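PDB 3CC1: putative alpha-N-acetylgalactosaminidase from Bacillus halodurans C-125, which probably hydrolyses terminal alpha-linked N-acetylgalactosamine residues from glycoconjugates. Local coordinates for residues 43-57 against 103-115. Numbering follows the deposited sequence.
Sequences KKYGWEYIVVDIQWY and IHDLGLKFGIHIM
E48, I50 and V52 pair with K109, G111 and H113 through five backbone hydrogen bonds between parallel strands 49-52 and 109-115. K109 N donates to E48 O at 2.8 Å. I50 and V52 each give their N-H and take a bond on their C=O, I50 with K109 O and G111 N, V52 with G111 O and H113 N. The two are neighbouring strands of the parallel sheet of a TIM-barrel-type domain.

Apolar packing lies on the face of I50 and V52. I50 CG2 meets I103 CD1 at 3.8 Å, and its CG1 branch meets L108 CD1. V52 CG2 touches F110 CE1 at the ring edge. Helix 28-41 covers I50 and V52. On the other face the K109 chain crosses the Y49 ring, and V51 CG1 reaches the H113 ring edge, 3.6 Å from CD2.

Two polar side chains hold backbone carbonyls. K43 NZ bonds L106 O at 2.8 Å, from above the carbonyl plane, beside the Schellman turn at G107. W56 NE1 donates to H113 O at 2.8 Å, nearly in its own ring plane; chi1 of 46° sets the indole between backbone N and carbonyl carbon, turned toward strand 109-115.

At the C-terminal ends, D53 OD2 sits over one face of H113, 3.1 Å from CE1, without a hydrogen bond between them. H113 ND1 bonds D184 instead, and D53 OD2 bonds N17. An imidazole lies about 3 Å from the D53 side chain. These outside partners fix a buried polar cluster, consistent with the substrate pocket of a TIM barrel.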
loop_
_atom_site.group_PDB
_atom_site.type_symbol
_atom_site.label_atom_id
_atom_site.label_comp_id
_atom_site.label_asym_id
_atom_site.label_seq_id
_atom_site.Cartn_x
_atom_site.Cartn_y
_atom_site.Cartn_z
ATOM N N LYS A 43 -21.559 26.687 25.277
ATOM C CA LYS A 43 -21.169 26.188 26.578
ATOM C C LYS A 43 -22.165 25.110 27.042
ATOM O O LYS A 43 -21.809 24.083 27.600
ATOM C CB LYS A 43 -21.114 27.357 27.589
ATOM C CG LYS A 43 -20.763 26.961 28.992
ATOM C CD LYS A 43 -20.472 28.194 29.866
ATOM C CE LYS A 43 -21.722 29.049 30.096
ATOM N NZ LYS A 43 -21.397 30.275 30.907
ATOM N N LYS A 44 -23.421 25.343 26.760
ATOM C CA LYS A 44 -24.470 24.463 27.281
ATOM C C LYS A 44 -24.404 23.069 26.618
ATOM O O LYS A 44 -24.953 22.108 27.121
ATOM C CB LYS A 44 -25.842 25.109 27.100
ATOM C CG LYS A 44 -26.350 25.175 25.661
ATOM C CD LYS A 44 -27.836 25.580 25.572
ATOM C CE LYS A 44 -28.725 24.348 25.359
ATOM N NZ LYS A 44 -30.191 24.622 25.149
ATOM N N TYR A 45 -23.696 22.963 25.510
ATOM C CA TYR A 45 -23.586 21.686 24.773
ATOM C C TYR A 45 -22.292 20.941 25.113
ATOM O O TYR A 45 -22.065 19.863 24.601
ATOM C CB TYR A 45 -23.630 21.909 23.267
ATOM C CG TYR A 45 -24.947 22.420 22.814
ATOM C CD1 TYR A 45 -26.018 21.558 22.647
ATOM C CD2 TYR A 45 -25.140 23.762 22.592
ATOM C CE1 TYR A 45 -27.241 22.021 22.267
ATOM C CE2 TYR A 45 -26.343 24.232 22.210
ATOM C CZ TYR A 45 -27.390 23.361 22.063
ATOM O OH TYR A 45 -28.586 23.866 21.670
ATOM N N GLY A 46 -21.437 21.546 25.929
ATOM C CA GLY A 46 -20.222 20.886 26.435
ATOM C C GLY A 46 -18.894 21.469 25.976
ATOM O O GLY A 46 -17.810 20.985 26.382
ATOM N N TRP A 47 -18.977 22.485 25.120
ATOM C CA TRP A 47 -17.801 23.220 24.649
ATOM C C TRP A 47 -17.262 24.082 25.775
ATOM O O TRP A 47 -17.971 24.914 26.329
ATOM C CB TRP A 47 -18.141 24.119 23.444
ATOM C CG TRP A 47 -18.663 23.359 22.271
ATOM C CD1 TRP A 47 -19.968 23.056 22.009
ATOM C CD2 TRP A 47 -17.902 22.791 21.199
ATOM N NE1 TRP A 47 -20.071 22.318 20.858
ATOM C CE2 TRP A 47 -18.821 22.122 20.344
ATOM C CE3 TRP A 47 -16.542 22.751 20.888
ATOM C CZ2 TRP A 47 -18.428 21.470 19.192
ATOM C CZ3 TRP A 47 -16.142 22.069 19.740
ATOM C CH2 TRP A 47 -17.088 21.444 18.904
ATOM N N GLU A 48 -15.984 23.897 26.097
ATOM C CA GLU A 48 -15.459 24.502 27.294
ATOM C C GLU A 48 -14.066 25.113 27.258
ATOM O O GLU A 48 -13.781 26.007 28.037
ATOM C CB GLU A 48 -15.631 23.534 28.451
ATOM C CG GLU A 48 -14.728 22.432 28.507
ATOM C CD GLU A 48 -14.754 21.799 29.898
ATOM O OE1 GLU A 48 -15.038 22.560 30.852
ATOM O OE2 GLU A 48 -14.495 20.561 30.048
ATOM N N TYR A 49 -13.204 24.624 26.379
ATOM C CA TYR A 49 -11.821 25.047 26.371
ATOM C C TYR A 49 -11.580 26.148 25.338
ATOM O O TYR A 49 -12.089 26.099 24.224
ATOM C CB TYR A 49 -10.902 23.876 26.069
ATOM C CG TYR A 49 -10.750 22.921 27.199
ATOM C CD1 TYR A 49 -9.915 23.224 28.266
ATOM C CD2 TYR A 49 -11.491 21.743 27.247
ATOM C CE1 TYR A 49 -9.804 22.366 29.350
ATOM C CE2 TYR A 49 -11.375 20.874 28.308
ATOM C CZ TYR A 49 -10.529 21.186 29.353
ATOM O OH TYR A 49 -10.384 20.323 30.417
ATOM N N ILE A 50 -10.809 27.144 25.753
ATOM C CA ILE A 50 -10.345 28.246 24.895
ATOM C C ILE A 50 -8.821 28.133 24.909
ATOM O O ILE A 50 -8.176 28.316 25.962
ATOM C CB ILE A 50 -10.855 29.615 25.415
ATOM C CG1 ILE A 50 -12.410 29.702 25.295
ATOM C CG2 ILE A 50 -10.130 30.806 24.710
ATOM C CD1 ILE A 50 -12.934 29.820 23.837
ATOM N N VAL A 51 -8.252 27.780 23.758
ATOM C CA VAL A 51 -6.836 27.350 23.716
ATOM C C VAL A 51 -6.021 28.198 22.771
ATOM O O VAL A 51 -6.365 28.342 21.594
ATOM C CB VAL A 51 -6.679 25.850 23.308
ATOM C CG1 VAL A 51 -5.186 25.388 23.370
ATOM C CG2 VAL A 51 -7.581 24.936 24.182
ATOM N N VAL A 52 -4.927 28.736 23.317
ATOM C CA VAL A 52 -4.006 29.562 22.573
ATOM C C VAL A 52 -2.889 28.648 22.098
ATOM O O VAL A 52 -2.225 27.973 22.872
ATOM C CB VAL A 52 -3.456 30.757 23.421
ATOM C CG1 VAL A 52 -2.296 31.457 22.689
ATOM C CG2 VAL A 52 -4.560 31.759 23.776
ATOM N N ASP A 53 -2.725 28.575 20.796
ATOM C CA ASP A 53 -1.688 27.719 20.244
ATOM C C ASP A 53 -0.271 28.351 20.391
ATOM O O ASP A 53 -0.066 29.400 21.041
ATOM C CB ASP A 53 -2.042 27.268 18.801
ATOM C CG ASP A 53 -1.612 25.803 18.521
ATOM O OD1 ASP A 53 -0.413 25.534 18.399
ATOM O OD2 ASP A 53 -2.463 24.911 18.515
ATOM N N ILE A 54 0.699 27.679 19.790
ATOM C CA ILE A 54 2.087 27.960 20.009
ATOM C C ILE A 54 2.496 29.382 19.581
ATOM O O ILE A 54 1.818 30.043 18.788
ATOM C CB ILE A 54 3.012 26.944 19.300
ATOM C CG1 ILE A 54 2.809 26.956 17.775
ATOM C CG2 ILE A 54 2.863 25.556 19.882
ATOM C CD1 ILE A 54 3.981 26.363 16.967
ATOM N N GLN A 55 3.599 29.807 20.155
ATOM C CA GLN A 55 4.300 31.041 19.781
ATOM C C GLN A 55 3.585 32.282 20.302
ATOM O O GLN A 55 3.725 33.376 19.774
ATOM C CB GLN A 55 4.596 31.074 18.262
ATOM C CG GLN A 55 5.651 30.013 17.907
ATOM C CD GLN A 55 5.958 29.887 16.422
ATOM O OE1 GLN A 55 7.119 29.952 16.038
ATOM N NE2 GLN A 55 4.945 29.616 15.607
ATOM N N TRP A 56 2.830 32.069 21.368
ATOM C CA TRP A 56 2.218 33.138 22.116
ATOM C C TRP A 56 3.245 34.049 22.802
ATOM O O TRP A 56 2.866 35.110 23.285
ATOM C CB TRP A 56 1.209 32.573 23.151
ATOM C CG TRP A 56 1.716 31.405 23.963
ATOM C CD1 TRP A 56 1.478 30.101 23.711
ATOM C CD2 TRP A 56 2.531 31.441 25.150
ATOM N NE1 TRP A 56 2.121 29.306 24.631
ATOM C CE2 TRP A 56 2.757 30.106 25.540
ATOM C CE3 TRP A 56 3.095 32.464 25.914
ATOM C CZ2 TRP A 56 3.508 29.777 26.643
ATOM C CZ3 TRP A 56 3.830 32.138 27.008
ATOM C CH2 TRP A 56 4.043 30.803 27.370
ATOM N N TYR A 57 4.540 33.662 22.716
ATOM C CA TYR A 57 5.676 34.309 23.391
ATOM C C TYR A 57 6.603 35.014 22.392
ATOM O O TYR A 57 7.656 35.511 22.759
ATOM C CB TYR A 57 6.472 33.253 24.208
ATOM C CG TYR A 57 6.656 31.980 23.418
ATOM C CD1 TYR A 57 7.603 31.923 22.382
ATOM C CD2 TYR A 57 5.842 30.871 23.637
ATOM C CE1 TYR A 57 7.739 30.776 21.613
ATOM C CE2 TYR A 57 5.984 29.730 22.883
ATOM C CZ TYR A 57 6.925 29.699 21.858
ATOM O OH TYR A 57 7.098 28.562 21.097
ATOM N N ILE A 103 -11.837 34.283 31.162
ATOM C CA ILE A 103 -12.365 33.058 30.546
ATOM C C ILE A 103 -13.143 32.271 31.612
ATOM O O ILE A 103 -14.239 31.793 31.338
ATOM C CB ILE A 103 -11.255 32.213 29.876
ATOM C CG1 ILE A 103 -10.724 32.937 28.595
ATOM C CG2 ILE A 103 -11.781 30.820 29.507
ATOM C CD1 ILE A 103 -9.445 32.379 28.072
ATOM N N HIS A 104 -12.566 32.172 32.812
ATOM C CA HIS A 104 -13.198 31.481 33.934
ATOM C C HIS A 104 -14.505 32.167 34.331
ATOM O O HIS A 104 -15.457 31.504 34.675
ATOM C CB HIS A 104 -12.281 31.407 35.141
ATOM C CG HIS A 104 -11.073 30.553 34.927
ATOM N ND1 HIS A 104 -9.894 30.758 35.606
ATOM C CD2 HIS A 104 -10.860 29.494 34.105
ATOM C CE1 HIS A 104 -9.009 29.847 35.223
ATOM N NE2 HIS A 104 -9.568 29.074 34.309
ATOM N N ASP A 105 -14.533 33.492 34.229
ATOM C CA ASP A 105 -15.723 34.278 34.557
ATOM C C ASP A 105 -16.827 34.005 33.572
ATOM O O ASP A 105 -17.972 34.212 33.895
ATOM C CB ASP A 105 -15.438 35.779 34.538
ATOM C CG ASP A 105 -14.600 36.235 35.739
ATOM O OD1 ASP A 105 -14.520 35.496 36.752
ATOM O OD2 ASP A 105 -14.009 37.321 35.641
ATOM N N LEU A 106 -16.480 33.532 32.380
ATOM C CA LEU A 106 -17.505 33.087 31.383
ATOM C C LEU A 106 -17.923 31.597 31.592
ATOM O O LEU A 106 -18.729 31.043 30.842
ATOM C CB LEU A 106 -16.989 33.284 29.952
ATOM C CG LEU A 106 -16.798 34.728 29.481
ATOM C CD1 LEU A 106 -15.936 34.810 28.180
ATOM C CD2 LEU A 106 -18.164 35.388 29.320
ATOM N N GLY A 107 -17.364 30.964 32.620
ATOM C CA GLY A 107 -17.601 29.560 32.895
ATOM C C GLY A 107 -16.846 28.618 31.963
ATOM O O GLY A 107 -17.265 27.482 31.745
ATOM N N LEU A 108 -15.746 29.101 31.393
ATOM C CA LEU A 108 -14.976 28.327 30.435
ATOM C C LEU A 108 -13.598 28.029 31.023
ATOM O O LEU A 108 -13.272 28.444 32.124
ATOM C CB LEU A 108 -14.879 29.082 29.107
ATOM C CG LEU A 108 -16.160 29.442 28.333
ATOM C CD1 LEU A 108 -15.790 30.236 27.088
ATOM C CD2 LEU A 108 -16.982 28.186 27.957
ATOM N N LYS A 109 -12.810 27.275 30.290
ATOM C CA LYS A 109 -11.470 26.845 30.713
ATOM C C LYS A 109 -10.427 27.328 29.714
ATOM O O LYS A 109 -10.726 27.515 28.530
ATOM C CB LYS A 109 -11.431 25.328 30.851
ATOM C CG LYS A 109 -12.202 24.835 32.088
ATOM C CD LYS A 109 -12.384 23.332 32.107
ATOM C CE LYS A 109 -13.177 22.855 33.383
ATOM N NZ LYS A 109 -12.598 23.416 34.635
ATOM N N PHE A 110 -9.208 27.560 30.211
ATOM C CA PHE A 110 -8.138 28.198 29.448
ATOM C C PHE A 110 -6.985 27.234 29.217
ATOM O O PHE A 110 -6.533 26.553 30.127
ATOM C CB PHE A 110 -7.598 29.457 30.158
ATOM C CG PHE A 110 -6.455 30.139 29.407
ATOM C CD1 PHE A 110 -6.640 30.628 28.126
ATOM C CD2 PHE A 110 -5.204 30.224 29.953
ATOM C CE1 PHE A 110 -5.607 31.225 27.429
ATOM C CE2 PHE A 110 -4.163 30.854 29.275
ATOM C CZ PHE A 110 -4.357 31.339 28.019
ATOM N N GLY A 111 -6.570 27.139 27.963
ATOM C CA GLY A 111 -5.506 26.249 27.580
ATOM C C GLY A 111 -4.435 26.924 26.736
ATOM O O GLY A 111 -4.681 27.939 26.075
ATOM N N ILE A 112 -3.237 26.341 26.774
ATOM C CA ILE A 112 -2.112 26.773 25.937
ATOM C C ILE A 112 -1.411 25.592 25.337
ATOM O O ILE A 112 -1.499 24.471 25.848
ATOM C CB ILE A 112 -1.059 27.669 26.727
ATOM C CG1 ILE A 112 -0.376 26.857 27.825
ATOM C CG2 ILE A 112 -1.751 28.940 27.316
ATOM C CD1 ILE A 112 0.625 27.651 28.707
ATOM N N HIS A 113 -0.716 25.848 24.220
ATOM C CA HIS A 113 0.284 24.902 23.685
ATOM C C HIS A 113 1.646 25.412 23.991
ATOM O O HIS A 113 1.918 26.592 23.873
ATOM C CB HIS A 113 0.196 24.728 22.157
ATOM C CG HIS A 113 -0.963 23.913 21.679
ATOM N ND1 HIS A 113 -0.883 23.097 20.559
ATOM C CD2 HIS A 113 -2.247 23.843 22.113
ATOM C CE1 HIS A 113 -2.059 22.508 20.381
ATOM N NE2 HIS A 113 -2.906 22.951 21.300
ATOM N N ILE A 114 2.513 24.505 24.408
ATOM C CA ILE A 114 3.901 24.805 24.590
ATOM C C ILE A 114 4.728 23.867 23.696
ATOM O O ILE A 114 4.257 22.806 23.299
ATOM C CB ILE A 114 4.291 24.687 26.081
ATOM C CG1 ILE A 114 4.290 23.227 26.532
ATOM C CG2 ILE A 114 3.338 25.552 26.948
ATOM C CD1 ILE A 114 4.744 23.009 27.968
HETATM N N MSE A 115 5.970 24.281 23.402
HETATM C CA MSE A 115 6.969 23.461 22.756
HETATM C C MSE A 115 7.812 22.755 23.813
HETATM O O MSE A 115 8.139 23.309 24.881
HETATM C CB MSE A 115 7.900 24.335 21.914
HETATM C CG MSE A 115 7.183 25.102 20.829
HETATM SE SE MSE A 115 6.623 23.977 19.344
HETATM C CE MSE A 115 8.357 23.209 18.855
#